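PDB 7BY3: ribonuclease VapC from Klebsiella pneumoniae, which probably acts as the toxin of a toxin-antitoxin system, a PIN-domain endoribonuclease that depends on magnesium. Local coordinates for residues Gln33-Val44 with Leu61-Ile69. Sequence-based numbering, arbitrary orientation.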
loop_
_atom_site.group_PDB
_atom_site.type_symbol
_atom_site.label_atom_id
_atom_site.label_comp_id
_atom_site.label_asym_id
_atom_site.label_seq_id
_atom_site.Cartn_x
_atom_site.Cartn_y
_atom_site.Cartn_z
ATOM N N GLN B 33 -11.329 12.474 15.267
ATOM C CA GLN B 33 -11.274 11.963 13.902
ATOM C C GLN B 33 -10.885 10.490 13.884
ATOM O O GLN B 33 -9.907 10.094 14.515
ATOM C CB GLN B 33 -10.272 12.788 13.087
ATOM C CG GLN B 33 -10.083 12.361 11.642
ATOM C CD GLN B 33 -8.923 13.086 10.978
ATOM O OE1 GLN B 33 -7.815 13.132 11.514
ATOM N NE2 GLN B 33 -9.176 13.667 9.811
ATOM N N ASN B 34 -11.651 9.680 13.164
ATOM C CA ASN B 34 -11.321 8.267 13.042
ATOM C C ASN B 34 -10.496 8.015 11.790
ATOM O O ASN B 34 -10.267 8.927 10.996
ATOM C CB ASN B 34 -12.590 7.420 13.035
ATOM C CG ASN B 34 -13.275 7.394 14.385
ATOM O OD1 ASN B 34 -12.619 7.294 15.424
ATOM N ND2 ASN B 34 -14.598 7.495 14.381
ATOM N N ALA B 35 -10.061 6.775 11.601
ATOM C CA ALA B 35 -9.072 6.496 10.571
ATOM C C ALA B 35 -9.426 5.317 9.676
ATOM O O ALA B 35 -10.181 4.426 10.061
ATOM C CB ALA B 35 -7.714 6.261 11.216
ATOM N N ILE B 36 -8.870 5.339 8.469
ATOM C CA ILE B 36 -8.902 4.201 7.559
ATOM C C ILE B 36 -7.550 4.069 6.869
ATOM O O ILE B 36 -6.805 5.041 6.755
ATOM C CB ILE B 36 -10.005 4.329 6.485
ATOM C CG1 ILE B 36 -9.870 5.650 5.727
ATOM C CG2 ILE B 36 -11.387 4.205 7.105
ATOM C CD1 ILE B 36 -10.762 5.739 4.512
ATOM N N SER B 37 -7.231 2.860 6.425
ATOM C CA SER B 37 -6.029 2.628 5.636
ATOM C C SER B 37 -6.222 3.138 4.212
ATOM O O SER B 37 -7.349 3.348 3.769
ATOM C CB SER B 37 -5.669 1.140 5.623
ATOM O OG SER B 37 -4.599 0.880 4.731
ATOM N N LEU B 38 -5.120 3.353 3.503
ATOM C CA LEU B 38 -5.180 3.686 2.084
ATOM C C LEU B 38 -5.789 2.528 1.292
ATOM O O LEU B 38 -6.433 2.736 0.264
ATOM C CB LEU B 38 -3.785 4.026 1.551
ATOM C CG LEU B 38 -3.697 4.748 0.204
ATOM C CD1 LEU B 38 -4.659 5.929 0.139
ATOM C CD2 LEU B 38 -2.269 5.198 -0.060
ATOM N N ILE B 39 -5.580 1.311 1.784
ATOM C CA ILE B 39 -6.168 0.115 1.188
ATOM C C ILE B 39 -7.688 0.206 1.181
ATOM O O ILE B 39 -8.339 -0.147 0.198
ATOM C CB ILE B 39 -5.735 -1.158 1.943
ATOM C CG1 ILE B 39 -4.242 -1.413 1.730
ATOM C CG2 ILE B 39 -6.557 -2.359 1.495
ATOM C CD1 ILE B 39 -3.821 -2.832 1.993
ATOM N N THR B 40 -8.244 0.695 2.283
ATOM C CA THR B 40 -9.686 0.857 2.407
ATOM C C THR B 40 -10.192 1.965 1.485
ATOM O O THR B 40 -11.231 1.815 0.846
ATOM C CB THR B 40 -10.091 1.160 3.864
ATOM O OG1 THR B 40 -9.826 0.012 4.680
ATOM C CG2 THR B 40 -11.567 1.495 3.955
ATOM N N TRP B 41 -9.446 3.065 1.409
ATOM C CA TRP B 41 -9.803 4.180 0.535
ATOM C C TRP B 41 -9.976 3.711 -0.909
ATOM O O TRP B 41 -10.949 4.063 -1.567
ATOM C CB TRP B 41 -8.745 5.288 0.605
ATOM C CG TRP B 41 -9.155 6.573 -0.078
ATOM C CD1 TRP B 41 -9.773 7.643 0.499
ATOM C CD2 TRP B 41 -8.971 6.907 -1.458
ATOM N NE1 TRP B 41 -9.989 8.626 -0.436
ATOM C CE2 TRP B 41 -9.508 8.203 -1.647
ATOM C CE3 TRP B 41 -8.411 6.250 -2.557
ATOM C CZ2 TRP B 41 -9.496 8.843 -2.885
ATOM C CZ3 TRP B 41 -8.401 6.887 -3.787
ATOM C CH2 TRP B 41 -8.941 8.170 -3.939
ATOM N N MET B 42 -9.038 2.896 -1.384
ATOM C CA MET B 42 -9.072 2.394 -2.755
ATOM C C MET B 42 -10.250 1.456 -3.013
ATOM O O MET B 42 -10.926 1.569 -4.035
ATOM C CB MET B 42 -7.762 1.677 -3.091
ATOM C CG MET B 42 -6.556 2.595 -3.177
ATOM S SD MET B 42 -5.087 1.761 -3.801
ATOM C CE MET B 42 -4.279 1.313 -2.270
ATOM N N GLU B 43 -10.493 0.532 -2.087
ATOM C CA GLU B 43 -11.567 -0.444 -2.253
ATOM C C GLU B 43 -12.948 0.195 -2.154
ATOM O O GLU B 43 -13.909 -0.307 -2.733
ATOM C CB GLU B 43 -11.445 -1.572 -1.223
ATOM C CG GLU B 43 -10.247 -2.485 -1.437
ATOM C CD GLU B 43 -10.427 -3.848 -0.790
ATOM O OE1 GLU B 43 -11.588 -4.257 -0.578
ATOM O OE2 GLU B 43 -9.409 -4.513 -0.502
ATOM N N VAL B 44 -13.052 1.295 -1.416
ATOM C CA VAL B 44 -14.307 2.033 -1.345
ATOM C C VAL B 44 -14.518 2.832 -2.632
ATOM O O VAL B 44 -15.631 2.907 -3.153
ATOM C CB VAL B 44 -14.347 2.977 -0.123
ATOM C CG1 VAL B 44 -15.576 3.868 -0.171
ATOM C CG2 VAL B 44 -14.336 2.169 1.166
ATOM N N LEU B 61 -14.916 10.431 2.622
ATOM C CA LEU B 61 -13.711 9.711 3.019
ATOM C C LEU B 61 -12.601 10.640 3.499
ATOM O O LEU B 61 -11.774 10.252 4.324
ATOM C CB LEU B 61 -13.197 8.854 1.862
ATOM C CG LEU B 61 -14.048 7.638 1.496
ATOM C CD1 LEU B 61 -13.384 6.826 0.398
ATOM C CD2 LEU B 61 -14.300 6.778 2.720
ATOM N N SER B 62 -12.589 11.866 2.987
ATOM C CA SER B 62 -11.538 12.825 3.317
ATOM C C SER B 62 -11.666 13.355 4.744
ATOM O O SER B 62 -10.783 14.061 5.233
ATOM C CB SER B 62 -11.550 13.986 2.323
ATOM O OG SER B 62 -12.774 14.696 2.378
ATOM N N THR B 63 -12.767 13.012 5.406
ATOM C CA THR B 63 -12.986 13.395 6.796
ATOM C C THR B 63 -12.329 12.392 7.743
ATOM O O THR B 63 -12.302 12.588 8.957
ATOM C CB THR B 63 -14.484 13.496 7.126
ATOM O OG1 THR B 63 -15.062 12.186 7.139
ATOM C CG2 THR B 63 -15.199 14.353 6.091
ATOM N N PHE B 64 -11.812 11.310 7.169
ATOM C CA PHE B 64 -11.077 10.300 7.919
ATOM C C PHE B 64 -9.586 10.582 7.874
ATOM O O PHE B 64 -9.076 11.077 6.870
ATOM C CB PHE B 64 -11.337 8.901 7.354
ATOM C CG PHE B 64 -12.699 8.360 7.660
ATOM C CD1 PHE B 64 -13.784 8.696 6.870
ATOM C CD2 PHE B 64 -12.890 7.498 8.724
ATOM C CE1 PHE B 64 -15.038 8.192 7.144
ATOM C CE2 PHE B 64 -14.140 6.991 9.004
ATOM C CZ PHE B 64 -15.217 7.338 8.212
ATOM N N ASN B 65 -8.885 10.287 8.963
ATOM C CA ASN B 65 -7.440 10.197 8.879
ATOM C C ASN B 65 -7.130 9.050 7.933
ATOM O O ASN B 65 -7.553 7.919 8.160
ATOM C CB ASN B 65 -6.815 9.968 10.256
ATOM C CG ASN B 65 -5.310 9.798 10.194
ATOM O OD1 ASN B 65 -4.667 10.184 9.218
ATOM N ND2 ASN B 65 -4.739 9.215 11.242
ATOM N N ILE B 66 -6.394 9.336 6.868
ATOM C CA ILE B 66 -6.118 8.317 5.868
ATOM C C ILE B 66 -4.643 7.968 5.910
ATOM O O ILE B 66 -3.789 8.776 5.555
ATOM C CB ILE B 66 -6.523 8.775 4.458
ATOM C CG1 ILE B 66 -8.013 9.125 4.433
ATOM C CG2 ILE B 66 -6.221 7.690 3.439
ATOM C CD1 ILE B 66 -8.486 9.704 3.121
ATOM N N ILE B 67 -4.355 6.751 6.355
ATOM C CA ILE B 67 -2.987 6.350 6.641
ATOM C C ILE B 67 -2.368 5.556 5.495
ATOM O O ILE B 67 -2.843 4.479 5.137
ATOM C CB ILE B 67 -2.927 5.521 7.937
ATOM C CG1 ILE B 67 -3.690 6.242 9.052
ATOM C CG2 ILE B 67 -1.484 5.266 8.337
ATOM C CD1 ILE B 67 -3.643 5.543 10.389
ATOM N N ASN B 68 -1.301 6.107 4.923
ATOM C CA ASN B 68 -0.583 5.462 3.832
ATOM C C ASN B 68 0.179 4.230 4.302
ATOM O O ASN B 68 0.474 4.086 5.488
ATOM C CB ASN B 68 0.393 6.443 3.176
ATOM C CG ASN B 68 -0.277 7.723 2.720
ATOM O OD1 ASN B 68 -1.423 7.717 2.274
ATOM N ND2 ASN B 68 0.444 8.834 2.826
ATOM N N ILE B 69 0.498 3.342 3.364
ATOM C CA ILE B 69 1.330 2.187 3.668
ATOM C C ILE B 69 2.789 2.533 3.408
ATOM O O ILE B 69 3.192 2.778 2.270
ATOM C CB ILE B 69 0.932 0.951 2.836
ATOM C CG1 ILE B 69 -0.567 0.684 2.961
ATOM C CG2 ILE B 69 1.733 -0.269 3.273
ATOM C CD1 ILE B 69 -1.283 0.630 1.635
HETATM O O HOH W 1 -2.480 1.657 5.690
#
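Strands 35-37 and 65-67 of the PIN domain pair in parallel as the edge of its central sheet, linked by a helical crossover, and Ile36 makes two of the four backbone bonds. Its N donates to Asn65 O (2.9 Å) and its O accepts from Ile67 N (3.0 Å), both bonds nearly straight. Asn34 O, bound in its carbonyl plane by Asn65 N (2.8 Å), opens the series; Leu38 N to Ile67 O closes it, with the donor lying above the carbonyl plane as the chain turns into helix 38-50. Ser37 is the N-cap of that helix: OG, anti to its own backbone N (chi1 173°), accepts from Ile39 N, a role that suits a short hydroxyl side chain. A water donates to Ile67 O; its link to Ser37 OG is too short to be trusted.

On the face of Ile36 and Ile66 the contact is greasy. Ile36 CG1 meets Phe64 CB at 3.9 Å and Ile66 CG1, while its CD1 reaches Leu61 CD2. Trp41, one helical turn beyond the cap, sets CD1 of its indole against Ile66 CD1 (3.6 Å), and Leu61 CD1 makes an off-centre CH-pi contact with the five-membered ring, 30° from its normal. The same methyl abuts Val44 CG1 (3.7 Å); the branched ends of Leu61 and Ile66 thus pack against the helix. Near the cap, the side chains of Ile39 and Ile69 cross at about a right angle, CG1 of the first meeting CD1 of the second at 3.6 Å.

On the face of Ala35 and Ile67, the small Ala35 CB lies against Ile67 CD1. Ile67 and Ile69 there meet helix 88-99, while Ile36 and Leu61 pack on Leu13 of helix 10-17. Ala35 also shares backbone hydrogen bonds with Ala6 and Phe8, placing strand 35-37 between strands 6-8 and 65-67.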